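Local coordinates for histidine acid phosphatase (Bifidobacterium longum subsp. infantis, PDB 6RXD), which probably removes phosphate groups from inositol polyphosphates, phytate among them, and from 2,3-bisphosphoglycerate, at residues Q14-P19 with Y472-V477; K32-I37 with Y451-E456; D56-R61 with K296-E301; T89-E94 with G324-A329; Q136-A141 with T187-K192. All coordinates share one frame; numbering follows the deposited sequence.

Interaction 1: residues Q14-P19 with Y472-V477; sequences QPYVAP and YNENEV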
# COMPACT_ATOMS: atom_id res chain seq x y z
N GLN A 14 -4.42 4.49 -5.51
CA GLN A 14 -5.71 4.98 -5.05
C GLN A 14 -5.59 5.69 -3.69
O GLN A 14 -5.12 5.09 -2.71
CB GLN A 14 -6.68 3.80 -4.92
CG GLN A 14 -7.98 4.13 -4.20
CD GLN A 14 -8.81 5.13 -4.95
OE1 GLN A 14 -9.08 4.96 -6.15
NE2 GLN A 14 -9.25 6.18 -4.25
N PRO A 15 -6.01 6.96 -3.61
CA PRO A 15 -5.97 7.56 -2.28
C PRO A 15 -6.94 6.88 -1.30
O PRO A 15 -8.04 6.46 -1.68
CB PRO A 15 -6.40 9.01 -2.54
CG PRO A 15 -5.96 9.26 -3.98
CD PRO A 15 -6.27 7.96 -4.67
N TYR A 16 -6.52 6.77 -0.04
CA TYR A 16 -7.37 6.16 0.97
C TYR A 16 -8.73 6.82 1.03
O TYR A 16 -8.83 8.05 0.99
CB TYR A 16 -6.71 6.30 2.34
CG TYR A 16 -7.37 5.47 3.41
CD1 TYR A 16 -7.30 4.09 3.37
CD2 TYR A 16 -8.04 6.06 4.47
CE1 TYR A 16 -7.90 3.30 4.36
CE2 TYR A 16 -8.63 5.30 5.47
CZ TYR A 16 -8.55 3.93 5.41
OH TYR A 16 -9.14 3.18 6.41
N VAL A 17 -9.77 6.00 1.12
CA VAL A 17 -11.13 6.51 1.27
C VAL A 17 -11.53 6.36 2.73
O VAL A 17 -11.81 5.26 3.20
CB VAL A 17 -12.11 5.75 0.37
CG1 VAL A 17 -13.52 6.32 0.54
CG2 VAL A 17 -11.67 5.86 -1.08
N ALA A 18 -11.53 7.47 3.47
CA ALA A 18 -11.88 7.44 4.89
C ALA A 18 -13.37 7.12 5.06
O ALA A 18 -14.18 7.47 4.20
CB ALA A 18 -11.55 8.77 5.54
N PRO A 19 -13.73 6.44 6.16
CA PRO A 19 -15.14 6.10 6.33
C PRO A 19 -15.99 7.35 6.56
O PRO A 19 -15.53 8.30 7.21
CB PRO A 19 -15.13 5.22 7.58
CG PRO A 19 -13.94 5.71 8.37
CD PRO A 19 -12.90 6.02 7.31
N TYR A 472 -11.32 -3.74 7.50
CA TYR A 472 -10.36 -3.71 6.40
C TYR A 472 -10.62 -2.40 5.68
O TYR A 472 -11.73 -2.16 5.18
CB TYR A 472 -10.64 -4.89 5.47
CG TYR A 472 -9.70 -5.06 4.28
CD1 TYR A 472 -8.40 -4.56 4.28
CD2 TYR A 472 -10.14 -5.73 3.15
CE1 TYR A 472 -7.56 -4.75 3.17
CE2 TYR A 472 -9.33 -5.92 2.05
CZ TYR A 472 -8.04 -5.43 2.06
OH TYR A 472 -7.25 -5.66 0.96
N ASN A 473 -9.62 -1.53 5.67
CA ASN A 473 -9.78 -0.16 5.19
C ASN A 473 -10.99 0.52 5.85
O ASN A 473 -11.73 1.28 5.23
CB ASN A 473 -9.85 -0.15 3.66
CG ASN A 473 -8.61 -0.79 3.03
OD1 ASN A 473 -7.53 -0.71 3.59
ND2 ASN A 473 -8.78 -1.43 1.87
N GLU A 474 -11.14 0.22 7.14
CA GLU A 474 -12.18 0.76 8.01
C GLU A 474 -13.61 0.36 7.65
O GLU A 474 -14.57 0.95 8.15
CB GLU A 474 -12.01 2.27 8.22
CG GLU A 474 -10.91 2.57 9.25
CD GLU A 474 -10.61 4.05 9.39
OE1 GLU A 474 -10.04 4.62 8.43
OE2 GLU A 474 -10.93 4.63 10.45
N ASN A 475 -13.75 -0.67 6.82
CA ASN A 475 -15.04 -1.31 6.62
C ASN A 475 -15.08 -2.58 7.46
O ASN A 475 -14.13 -3.36 7.42
CB ASN A 475 -15.25 -1.67 5.15
CG ASN A 475 -15.28 -0.46 4.25
OD1 ASN A 475 -16.06 0.48 4.48
ND2 ASN A 475 -14.43 -0.45 3.23
N GLU A 476 -16.15 -2.78 8.22
CA GLU A 476 -16.29 -4.02 8.98
C GLU A 476 -16.57 -5.15 8.02
O GLU A 476 -17.49 -5.08 7.19
CB GLU A 476 -17.40 -3.89 10.03
CG GLU A 476 -17.54 -5.11 10.95
CD GLU A 476 -18.43 -4.82 12.14
OE1 GLU A 476 -19.17 -3.82 12.09
OE2 GLU A 476 -18.38 -5.58 13.14
N VAL A 477 -15.78 -6.22 8.13
CA VAL A 477 -15.91 -7.35 7.23
C VAL A 477 -15.88 -8.64 8.03
O VAL A 477 -15.29 -8.70 9.11
CB VAL A 477 -14.78 -7.38 6.17
CG1 VAL A 477 -14.91 -6.20 5.21
CG2 VAL A 477 -13.40 -7.41 6.83
O HOH W 1 -11.49 2.63 2.73
O HOH W 2 -13.42 3.51 5.15

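Interaction 2: residues K32-I37 with Y451-E456; sequences KGYGPI and YARKGE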
# COMPACT_ATOMS: atom_id res chain seq x y z
N LYS A 32 -23.59 -9.07 24.37
CA LYS A 32 -23.79 -8.73 25.78
C LYS A 32 -22.78 -9.40 26.70
O LYS A 32 -22.55 -10.60 26.60
CB LYS A 32 -25.22 -9.11 26.20
CG LYS A 32 -25.54 -8.85 27.66
CD LYS A 32 -26.99 -9.17 27.97
CE LYS A 32 -27.39 -8.62 29.34
NZ LYS A 32 -27.05 -7.17 29.45
N GLY A 33 -22.18 -8.62 27.59
CA GLY A 33 -21.26 -9.17 28.58
C GLY A 33 -19.80 -9.06 28.18
O GLY A 33 -18.92 -9.30 29.01
N TYR A 34 -19.55 -8.72 26.92
CA TYR A 34 -18.17 -8.61 26.43
C TYR A 34 -17.68 -7.17 26.41
O TYR A 34 -18.39 -6.27 25.95
CB TYR A 34 -18.06 -9.26 25.03
CG TYR A 34 -18.19 -10.77 25.07
CD1 TYR A 34 -17.07 -11.58 24.93
CD2 TYR A 34 -19.43 -11.38 25.26
CE1 TYR A 34 -17.17 -12.97 24.97
CE2 TYR A 34 -19.54 -12.78 25.30
CZ TYR A 34 -18.41 -13.56 25.17
OH TYR A 34 -18.51 -14.93 25.21
N GLY A 35 -16.47 -6.95 26.92
CA GLY A 35 -15.86 -5.63 26.95
C GLY A 35 -14.49 -5.66 26.29
O GLY A 35 -13.87 -6.72 26.18
N PRO A 36 -14.00 -4.49 25.86
CA PRO A 36 -12.75 -4.42 25.08
C PRO A 36 -11.51 -4.77 25.91
O PRO A 36 -11.40 -4.31 27.05
CB PRO A 36 -12.70 -2.95 24.66
CG PRO A 36 -13.47 -2.22 25.74
CD PRO A 36 -14.60 -3.16 26.07
N ILE A 37 -10.60 -5.56 25.34
CA ILE A 37 -9.31 -5.82 26.00
C ILE A 37 -8.08 -5.52 25.14
O ILE A 37 -6.97 -5.40 25.66
CB ILE A 37 -9.19 -7.26 26.52
CG1 ILE A 37 -9.37 -8.27 25.38
CG2 ILE A 37 -10.22 -7.52 27.63
CD1 ILE A 37 -8.85 -9.67 25.73
N TYR A 451 -12.46 -8.40 22.33
CA TYR A 451 -13.23 -8.19 23.55
C TYR A 451 -13.24 -9.49 24.36
O TYR A 451 -12.95 -10.56 23.83
CB TYR A 451 -14.67 -7.81 23.20
CG TYR A 451 -14.93 -6.37 22.79
CD1 TYR A 451 -15.99 -5.67 23.34
CD2 TYR A 451 -14.13 -5.73 21.85
CE1 TYR A 451 -16.27 -4.37 22.95
CE2 TYR A 451 -14.41 -4.41 21.47
CZ TYR A 451 -15.47 -3.75 22.02
OH TYR A 451 -15.75 -2.45 21.64
N ALA A 452 -13.58 -9.39 25.64
CA ALA A 452 -13.64 -10.58 26.48
C ALA A 452 -14.76 -10.46 27.48
O ALA A 452 -15.14 -9.35 27.87
CB ALA A 452 -12.31 -10.79 27.21
N ARG A 453 -15.30 -11.60 27.88
CA ARG A 453 -16.27 -11.65 28.97
C ARG A 453 -15.51 -12.06 30.23
O ARG A 453 -14.77 -13.05 30.22
CB ARG A 453 -17.38 -12.65 28.65
CG ARG A 453 -18.37 -12.85 29.77
CD ARG A 453 -19.46 -13.82 29.38
NE ARG A 453 -20.45 -13.98 30.45
CZ ARG A 453 -21.51 -14.78 30.37
NH1 ARG A 453 -21.72 -15.50 29.28
NH2 ARG A 453 -22.35 -14.86 31.39
N LYS A 454 -15.70 -11.29 31.30
CA LYS A 454 -14.95 -11.50 32.54
C LYS A 454 -15.41 -12.71 33.36
O LYS A 454 -16.57 -13.11 33.30
CB LYS A 454 -15.03 -10.25 33.42
CG LYS A 454 -13.89 -9.27 33.22
CD LYS A 454 -14.08 -8.02 34.07
CE LYS A 454 -12.80 -7.20 34.14
NZ LYS A 454 -11.71 -7.95 34.82
N GLY A 455 -14.48 -13.27 34.12
CA GLY A 455 -14.80 -14.34 35.05
C GLY A 455 -14.60 -15.74 34.51
O GLY A 455 -14.13 -15.94 33.39
N GLU A 456 -14.95 -16.72 35.33
CA GLU A 456 -14.87 -18.11 34.93
C GLU A 456 -16.24 -18.61 34.53
O GLU A 456 -17.23 -18.35 35.23
CB GLU A 456 -14.32 -18.96 36.07
CG GLU A 456 -12.90 -18.63 36.47
CD GLU A 456 -12.44 -19.38 37.71
OE1 GLU A 456 -13.31 -19.86 38.47
OE2 GLU A 456 -11.22 -19.49 37.92
O HOH W 3 -17.46 -9.14 31.30
O HOH W 4 -20.61 -16.11 26.52

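Interaction 3: residues D56-R61 with K296-E301; sequences DALLMR and KKIKSE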
# COMPACT_ATOMS: atom_id res chain seq x y z
N ASP A 56 8.61 12.35 -14.69
CA ASP A 56 8.48 13.76 -15.03
C ASP A 56 9.67 14.28 -15.83
O ASP A 56 9.50 15.10 -16.74
CB ASP A 56 8.24 14.62 -13.77
CG ASP A 56 9.29 14.41 -12.67
OD1 ASP A 56 9.44 15.32 -11.83
OD2 ASP A 56 9.94 13.35 -12.60
N ALA A 57 10.86 13.77 -15.52
CA ALA A 57 12.06 14.15 -16.26
C ALA A 57 11.95 13.71 -17.72
O ALA A 57 12.15 14.50 -18.65
CB ALA A 57 13.30 13.55 -15.62
N LEU A 58 11.66 12.42 -17.91
CA LEU A 58 11.68 11.86 -19.26
C LEU A 58 10.62 12.49 -20.15
O LEU A 58 10.87 12.74 -21.34
CB LEU A 58 11.50 10.34 -19.21
CG LEU A 58 12.71 9.54 -18.73
CD1 LEU A 58 12.32 8.11 -18.41
CD2 LEU A 58 13.79 9.57 -19.80
N LEU A 59 9.44 12.75 -19.59
CA LEU A 59 8.40 13.36 -20.38
C LEU A 59 8.71 14.81 -20.74
O LEU A 59 8.33 15.28 -21.80
CB LEU A 59 7.03 13.21 -19.71
CG LEU A 59 6.43 11.79 -19.76
CD1 LEU A 59 5.18 11.76 -18.93
CD2 LEU A 59 6.11 11.37 -21.21
N MET A 60 9.42 15.52 -19.86
CA MET A 60 9.91 16.85 -20.23
C MET A 60 10.99 16.80 -21.32
O MET A 60 11.02 17.66 -22.19
CB MET A 60 10.43 17.64 -19.02
CG MET A 60 10.70 19.12 -19.33
SD MET A 60 9.16 20.01 -19.68
CE MET A 60 8.71 20.62 -18.06
N ARG A 61 11.87 15.80 -21.29
CA ARG A 61 12.84 15.67 -22.38
C ARG A 61 12.10 15.41 -23.70
O ARG A 61 12.47 15.96 -24.74
CB ARG A 61 13.84 14.53 -22.10
CG ARG A 61 14.59 14.65 -20.77
CD ARG A 61 15.57 15.84 -20.74
NE ARG A 61 14.91 17.11 -20.39
CZ ARG A 61 14.59 17.47 -19.15
NH1 ARG A 61 14.84 16.66 -18.12
NH2 ARG A 61 14.00 18.64 -18.93
N LYS A 296 17.39 5.27 -17.29
CA LYS A 296 15.93 5.31 -17.46
C LYS A 296 15.62 5.97 -18.81
O LYS A 296 16.27 6.96 -19.19
CB LYS A 296 15.28 6.11 -16.33
CG LYS A 296 15.43 5.50 -14.93
CD LYS A 296 14.82 4.11 -14.83
CE LYS A 296 15.03 3.53 -13.42
NZ LYS A 296 14.53 2.13 -13.30
N LYS A 297 14.63 5.44 -19.52
CA LYS A 297 14.42 5.85 -20.91
C LYS A 297 12.98 5.71 -21.42
O LYS A 297 12.17 4.97 -20.85
CB LYS A 297 15.35 5.05 -21.82
CG LYS A 297 15.14 3.54 -21.78
CD LYS A 297 16.34 2.86 -22.42
CE LYS A 297 16.58 1.46 -21.90
NZ LYS A 297 17.89 0.95 -22.42
N ILE A 298 12.69 6.46 -22.48
CA ILE A 298 11.46 6.29 -23.25
C ILE A 298 11.89 5.87 -24.66
O ILE A 298 12.61 6.62 -25.34
CB ILE A 298 10.64 7.61 -23.32
CG1 ILE A 298 9.96 7.91 -21.98
CG2 ILE A 298 9.58 7.54 -24.43
CD1 ILE A 298 9.26 9.31 -21.93
N LYS A 299 11.49 4.68 -25.10
CA LYS A 299 11.87 4.26 -26.45
C LYS A 299 10.69 3.78 -27.27
O LYS A 299 10.85 3.32 -28.40
CB LYS A 299 12.98 3.20 -26.42
CG LYS A 299 12.54 1.83 -25.94
CD LYS A 299 12.92 1.63 -24.49
CE LYS A 299 12.46 0.27 -23.98
NZ LYS A 299 13.60 -0.67 -23.78
N SER A 300 9.49 3.93 -26.73
CA SER A 300 8.30 3.52 -27.45
C SER A 300 7.11 4.29 -26.94
O SER A 300 7.19 4.92 -25.88
CB SER A 300 8.01 2.05 -27.19
OG SER A 300 7.72 1.86 -25.82
N GLU A 301 6.00 4.21 -27.68
CA GLU A 301 4.75 4.79 -27.19
C GLU A 301 4.31 4.19 -25.86
O GLU A 301 3.83 4.91 -24.99
CB GLU A 301 3.62 4.64 -28.21
CG GLU A 301 3.78 5.49 -29.45
CD GLU A 301 2.70 5.21 -30.48
OE1 GLU A 301 2.18 4.07 -30.50
OE2 GLU A 301 2.36 6.11 -31.26

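Interaction 4: residues T89-E94 with G324-A329; sequences TAANVE and GDHTFA. With ZN (zinc ion), chain D.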
# COMPACT_ATOMS: atom_id res chain seq x y z
N THR A 89 6.73 18.55 -11.12
CA THR A 89 8.13 18.56 -10.75
C THR A 89 8.37 19.56 -9.62
O THR A 89 9.03 19.25 -8.62
CB THR A 89 9.00 18.87 -11.97
OG1 THR A 89 8.88 17.78 -12.89
CG2 THR A 89 10.48 19.06 -11.58
N ALA A 90 7.81 20.76 -9.76
CA ALA A 90 7.97 21.77 -8.73
C ALA A 90 7.38 21.34 -7.40
O ALA A 90 7.93 21.65 -6.35
CB ALA A 90 7.36 23.10 -9.19
N ALA A 91 6.26 20.63 -7.43
CA ALA A 91 5.65 20.14 -6.21
C ALA A 91 6.57 19.14 -5.51
O ALA A 91 6.71 19.14 -4.28
CB ALA A 91 4.30 19.52 -6.51
N ASN A 92 7.18 18.27 -6.30
CA ASN A 92 8.12 17.29 -5.76
C ASN A 92 9.43 17.89 -5.26
O ASN A 92 9.98 17.43 -4.25
CB ASN A 92 8.39 16.20 -6.80
CG ASN A 92 7.31 15.17 -6.82
OD1 ASN A 92 7.26 14.30 -5.95
ND2 ASN A 92 6.41 15.26 -7.81
N VAL A 93 9.92 18.90 -5.95
CA VAL A 93 11.14 19.56 -5.52
C VAL A 93 10.93 20.20 -4.15
O VAL A 93 11.76 20.07 -3.25
CB VAL A 93 11.61 20.60 -6.56
CG1 VAL A 93 12.63 21.55 -5.96
CG2 VAL A 93 12.19 19.89 -7.77
N GLU A 94 9.78 20.82 -3.98
CA GLU A 94 9.47 21.46 -2.70
C GLU A 94 9.28 20.45 -1.57
O GLU A 94 9.76 20.66 -0.45
CB GLU A 94 8.23 22.32 -2.83
CG GLU A 94 7.83 22.96 -1.54
CD GLU A 94 6.52 23.67 -1.66
OE1 GLU A 94 6.45 24.84 -1.24
OE2 GLU A 94 5.56 23.04 -2.15
N GLY A 324 -1.96 26.63 -6.15
CA GLY A 324 -1.24 27.87 -6.36
C GLY A 324 -0.30 27.89 -7.54
O GLY A 324 -0.71 27.72 -8.69
N ASP A 325 0.98 28.09 -7.23
CA ASP A 325 2.02 28.33 -8.22
C ASP A 325 2.57 27.03 -8.82
O ASP A 325 3.41 27.03 -9.72
CB ASP A 325 3.09 29.22 -7.57
CG ASP A 325 4.38 29.28 -8.37
OD1 ASP A 325 5.36 28.63 -7.93
OD2 ASP A 325 4.43 29.98 -9.41
N HIS A 326 2.08 25.89 -8.34
CA HIS A 326 2.49 24.62 -8.93
C HIS A 326 1.30 23.68 -9.09
O HIS A 326 1.23 22.62 -8.47
CB HIS A 326 3.70 23.99 -8.21
CG HIS A 326 3.54 23.83 -6.72
ND1 HIS A 326 2.74 22.86 -6.17
CD2 HIS A 326 4.10 24.49 -5.68
CE1 HIS A 326 2.79 22.93 -4.85
NE2 HIS A 326 3.60 23.92 -4.52
N THR A 327 0.35 24.10 -9.92
CA THR A 327 -0.79 23.25 -10.25
C THR A 327 -0.47 22.31 -11.41
O THR A 327 0.45 22.55 -12.20
CB THR A 327 -2.05 24.06 -10.57
OG1 THR A 327 -1.83 24.84 -11.75
CG2 THR A 327 -2.40 24.99 -9.41
N PHE A 328 -1.23 21.23 -11.50
CA PHE A 328 -1.09 20.29 -12.61
C PHE A 328 -2.46 19.64 -12.81
O PHE A 328 -3.25 19.55 -11.88
CB PHE A 328 0.02 19.25 -12.35
CG PHE A 328 0.14 18.82 -10.90
CD1 PHE A 328 -0.51 17.69 -10.44
CD2 PHE A 328 0.92 19.56 -10.01
CE1 PHE A 328 -0.41 17.31 -9.10
CE2 PHE A 328 1.04 19.18 -8.67
CZ PHE A 328 0.37 18.06 -8.21
N ALA A 329 -2.73 19.21 -14.04
CA ALA A 329 -4.05 18.69 -14.38
C ALA A 329 -3.93 17.50 -15.33
O ALA A 329 -4.41 17.55 -16.47
CB ALA A 329 -4.90 19.80 -15.00
ZN ZN D . 4.80 24.94 -3.14
O HOH W 5 5.98 26.73 -4.27

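Interaction 5: residues Q136-A141 with T187-K192; sequences QSSGEA and TLYFHK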
# COMPACT_ATOMS: atom_id res chain seq x y z
N GLN A 136 4.96 0.25 15.96
CA GLN A 136 6.00 -0.46 15.23
C GLN A 136 6.04 -0.02 13.79
O GLN A 136 5.01 0.31 13.21
CB GLN A 136 5.76 -1.97 15.27
CG GLN A 136 5.77 -2.55 16.67
CD GLN A 136 5.57 -4.06 16.68
OE1 GLN A 136 5.38 -4.69 15.64
NE2 GLN A 136 5.59 -4.64 17.87
N SER A 137 7.23 -0.04 13.20
CA SER A 137 7.36 0.14 11.76
C SER A 137 8.42 -0.80 11.19
O SER A 137 9.14 -1.46 11.93
CB SER A 137 7.67 1.59 11.40
OG SER A 137 9.05 1.78 11.21
N SER A 138 8.48 -0.88 9.86
CA SER A 138 9.49 -1.69 9.20
C SER A 138 10.87 -1.10 9.41
O SER A 138 11.88 -1.80 9.26
CB SER A 138 9.20 -1.72 7.70
OG SER A 138 9.26 -0.41 7.18
N GLY A 139 10.92 0.19 9.74
CA GLY A 139 12.20 0.88 9.86
C GLY A 139 12.43 1.78 8.66
O GLY A 139 13.40 2.55 8.60
N GLU A 140 11.54 1.67 7.68
CA GLU A 140 11.64 2.52 6.49
C GLU A 140 11.04 3.88 6.84
O GLU A 140 10.00 3.95 7.49
CB GLU A 140 10.92 1.86 5.31
CG GLU A 140 11.17 2.51 3.96
CD GLU A 140 10.25 3.68 3.70
OE1 GLU A 140 9.10 3.64 4.19
OE2 GLU A 140 10.67 4.63 3.01
N ALA A 141 11.68 4.96 6.41
CA ALA A 141 11.33 6.30 6.88
C ALA A 141 9.89 6.73 6.59
O ALA A 141 9.25 7.34 7.44
CB ALA A 141 12.33 7.33 6.37
N THR A 187 8.23 -8.86 10.80
CA THR A 187 6.78 -8.89 10.58
C THR A 187 6.31 -7.82 9.61
O THR A 187 5.21 -7.91 9.09
CB THR A 187 5.99 -8.74 11.89
OG1 THR A 187 6.24 -7.44 12.44
CG2 THR A 187 6.38 -9.81 12.91
N LEU A 188 7.14 -6.80 9.37
CA LEU A 188 6.73 -5.69 8.53
C LEU A 188 7.62 -5.47 7.31
O LEU A 188 7.42 -4.51 6.56
CB LEU A 188 6.64 -4.40 9.36
CG LEU A 188 5.74 -4.49 10.60
CD1 LEU A 188 5.87 -3.23 11.45
CD2 LEU A 188 4.28 -4.70 10.20
N TYR A 189 8.59 -6.35 7.11
CA TYR A 189 9.42 -6.31 5.91
C TYR A 189 9.91 -7.72 5.61
O TYR A 189 11.09 -7.95 5.35
CB TYR A 189 10.60 -5.36 6.11
CG TYR A 189 11.02 -4.58 4.88
CD1 TYR A 189 12.17 -4.94 4.16
CD2 TYR A 189 10.30 -3.48 4.45
CE1 TYR A 189 12.56 -4.22 3.05
CE2 TYR A 189 10.69 -2.75 3.33
CZ TYR A 189 11.82 -3.13 2.64
OH TYR A 189 12.21 -2.41 1.53
N PHE A 190 8.98 -8.67 5.66
CA PHE A 190 9.31 -10.09 5.54
C PHE A 190 9.67 -10.52 4.13
O PHE A 190 10.07 -11.66 3.90
CB PHE A 190 8.15 -10.96 6.07
CG PHE A 190 6.78 -10.49 5.64
CD1 PHE A 190 6.37 -10.60 4.31
CD2 PHE A 190 5.92 -9.93 6.57
CE1 PHE A 190 5.10 -10.15 3.91
CE2 PHE A 190 4.65 -9.48 6.18
CZ PHE A 190 4.25 -9.59 4.85
N HIS A 191 9.52 -9.60 3.18
CA HIS A 191 9.65 -9.94 1.76
C HIS A 191 11.09 -9.80 1.26
O HIS A 191 11.40 -10.18 0.14
CB HIS A 191 8.69 -9.09 0.92
CG HIS A 191 8.93 -7.62 1.05
ND1 HIS A 191 8.66 -6.92 2.20
CD2 HIS A 191 9.45 -6.73 0.17
CE1 HIS A 191 8.99 -5.64 2.02
NE2 HIS A 191 9.47 -5.51 0.80
N LYS A 192 11.97 -9.26 2.10
CA LYS A 192 13.37 -9.04 1.70
C LYS A 192 14.34 -9.40 2.79
O LYS A 192 14.03 -9.26 3.97
CB LYS A 192 13.60 -7.58 1.30
CG LYS A 192 13.14 -7.25 -0.09
CD LYS A 192 13.41 -5.80 -0.43
CE LYS A 192 12.97 -5.48 -1.85
NZ LYS A 192 12.83 -4.02 -2.06
O HOH W 6 4.53 -6.93 14.55

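Interaction 1: residues Q14-P19 with Y472-V477
Tyr16 lays the far end of its ring, from CE1 to OH, against Asn473 and Glu474. These two form the bend of a type I' beta turn, Tyr472 to Asn475, which joins strands 467-472 and 475-477 as a tight hairpin. Tyr16 comes from the loop ahead of helix 21-24. Its CG stands anti to the backbone N (chi1 -169°), and the ring end comes nearer the turn than CB does. Tyr16 OH donates to Glu474 OE1 at 2.6 Å. The carboxylate receives it on its anti lone pair. The same hydroxyl is also hydrogen-bonded to Asn445 ND2. Ring and carboxylate are 16° apart, with OE1 in plane at the ring edge. Glu474 OE2 has its own mate, a salt bridge to Arg114 on helix 102-118, which probably steadies the charge. Pro19 also meets the carboxylate, its CD 3.4 Å from Glu474 OE1. Asn473 approaches Tyr16 obliquely, CB to CE1 4.0 Å, with its amide nearly perpendicular to the ring. Its OD1 is taken by the backbone N of Asn445. The two backbones do not bond directly. Two waters lie between the Val17 and Asn473 carbonyls; one is 2.7 Å from Val17 O and 2.9 Å from Asn473 O.

Interaction 2: residues K32-I37 with Y451-E456
Gly35 and Ala452 pair through both of their backbone polar atoms, as an antiparallel hydrogen-bonded pair. Gly35 N donates to Ala452 O at 2.9 Å, almost straight at 172°. Ala452 N returns the bond to Gly35 O at 2.7 Å. This is the outer end of the contact between strands 34-44 and 445-453 in the large mixed sheet of the phosphatase. Pro36 follows, opposite Tyr451 in a non-hydrogen-bonded pair, where its missing N-H costs no cross-strand bond. It lies on the Tyr451 ring instead: CA is over the centre, and CB makes a CH-pi contact 4.0 Å from the centroid. Tyr34 O lies in plane at the edge of the same ring. With Tyr451 cut back to an alanine, one side of Pro36 would probably lose its cover, and Trp492 its edge-to-face partner. Tyr34 offers its own ring face to Arg453, whose CB is 3.7 Å from the centroid. Arg453 CG is anti to the backbone N (chi1 175°), which carries the extended chain on past the ring. Further out, waters do the joining. One donates to Gly33 O at 2.7 Å and accepts from Lys454 N. Another lies 2.7 Å from Tyr34 OH and accepts from Arg453 NH1, in the guanidinium plane. Direct backbone bonds thus give way to water bridges toward the surface, while CH groups on ring faces bind the two strands between their polar links.

Interaction 3: residues D56-R61 with K296-E301
Leu58 reaches from helix 55-69 onto the strand of residues 297-298. Its CB starts the contact, 3.7 Å from Ile298 CD1 and a little farther from CG1. CG then stands anti to the carbonyl carbon (chi1 -74°), and the branch above it spreads along the backbone of Lys296 and Lys297. CD1 comes within 3.7 Å of Lys297 N. It also touches the root of the Lys296 side chain, at CB. Leu58 CD2 lies 3.7 Å from Lys296 O. It is also close to Lys297 CA. The far end of Lys296 turns away, its chain bent at chi2. The strand under Leu58 belongs to a small antiparallel sheet of two, held by backbone bonds from Lys296 to Asn266 and from Ile298 to Trp264. Ile298 points its side chain toward the helix and Lys297 points its own away. With an alanine in place of Leu58, the methyls over Lys296 O and Lys297 N go, which would probably open a gap over that backbone. Leu59 adds a second touch, its CD2 3.8 Å from Ile298 CD1, the two side chains crossing at about a right angle. Helix 301-317 also packs here: Asp307 meets both Leu58 and Ile298, and Leu311 meets Leu59. Ser300 sits at the N-cap of that helix, its OG bonded to Asp303 N. Glu301 binds zinc in another structure of this protein; here its OE2 bonds to His242 ND1.

Interaction 4: residues T89-E94 with G324-A329
His326 is where the loop 324-329 first presses on helix 75-95, and it does so as a zinc ligand. The site joins this loop to the helix through Glu94. His326 CB starts against Ala90, the two CB atoms 3.9 Å apart. CG lies between the backbone N and the carbonyl carbon (chi1 53°), and this turns one ring face to Ala91. Ala91 CA sits over that face as a CH-pi contact, 4.2 Å from the centroid. The ring's NE2 binds the zinc at 2.1 Å. Glu94 meets the same ion with both oxygens, OE2 at 2.3 Å and OE1 at 2.5 Å. Its carboxylate is turned 89° from the imidazole plane. Glu94 OE2 and His326 NE2 are close, but they share the metal and no hydrogen bond. A water completes the observed ligands, 2.4 Å from the zinc and in plane with the His326 ring. Thr327 then points away from the contact. Phe328 turns back to the helix, where its CE2 meets Ala91 CB obliquely at 3.9 Å. Its side chain also touches Ile88 and Asn84, about one and two turns before Ala91. Ala329 N closes the walk with a hydrogen bond to Asn84 OD1.

Interaction 5: residues Q136-A141 with T187-K192
Leu188 makes the main apolar contact, laying its CD1 along the backbone of Gln136 and Ser137. CD1 is 3.5 Å from Ser137 C and 4.0 Å from Gln136 CB. Its CB packs beside the backbone of Ser138. Ser138 in turn brings its CB to 3.5 Å from Leu188 O and, obliquely, to 3.9 Å from Tyr189 CD2. No direct hydrogen bond crosses between the segments. One water does the work instead. It donates to Gln136 OE1 at 2.6 Å and accepts from Thr187 OG1 at 2.8 Å, linking an extended glutamine chain to the helix end. The hydrogen bonds inside 136-141 shape the bend where strand 132-137 of the central sheet leads toward helix 141-157. Two overlapping ST turns make it: Ser137 OG accepts from Gly139 N, and Ser138 OG from Glu140 N. For the second, OG lies between the backbone N and the carbonyl carbon (chi1 61°), the position from which it reaches Glu140 N. Each hydroxyl has a further partner, Thr144 OG1 for Ser137 and His399 NE2 for Ser138. Glu140 is the N-cap of helix 141-157, its OE1 taking Ala143 N. Tyr189 also makes ring contacts: it meets His399 edge-to-face, and His191 CE1 lies over the centre of one Tyr189 face, 3.4 Å above its plane.

In the fold
From the N terminus, residues 14-19 open the widest loop, closed by the hairpin at 472-477 in interaction 1. Within it, interaction 2 joins strand 34-44 to strand 445-453. The other three contacts all fall inside that second loop. Interactions 3 and 4 cross, since their segments alternate along the chain. They also touch, where Asp56 of helix 55-69 probably bonds to Thr89 of helix 75-95. Interaction 5 closes the shortest loop, inside both of theirs. In space, interactions 1, 2 and 5 reach the large mixed sheet. Interactions 3 and 4 tie helices, a small sheet and a zinc-bearing loop, and lie across the chain's centre from interaction 2.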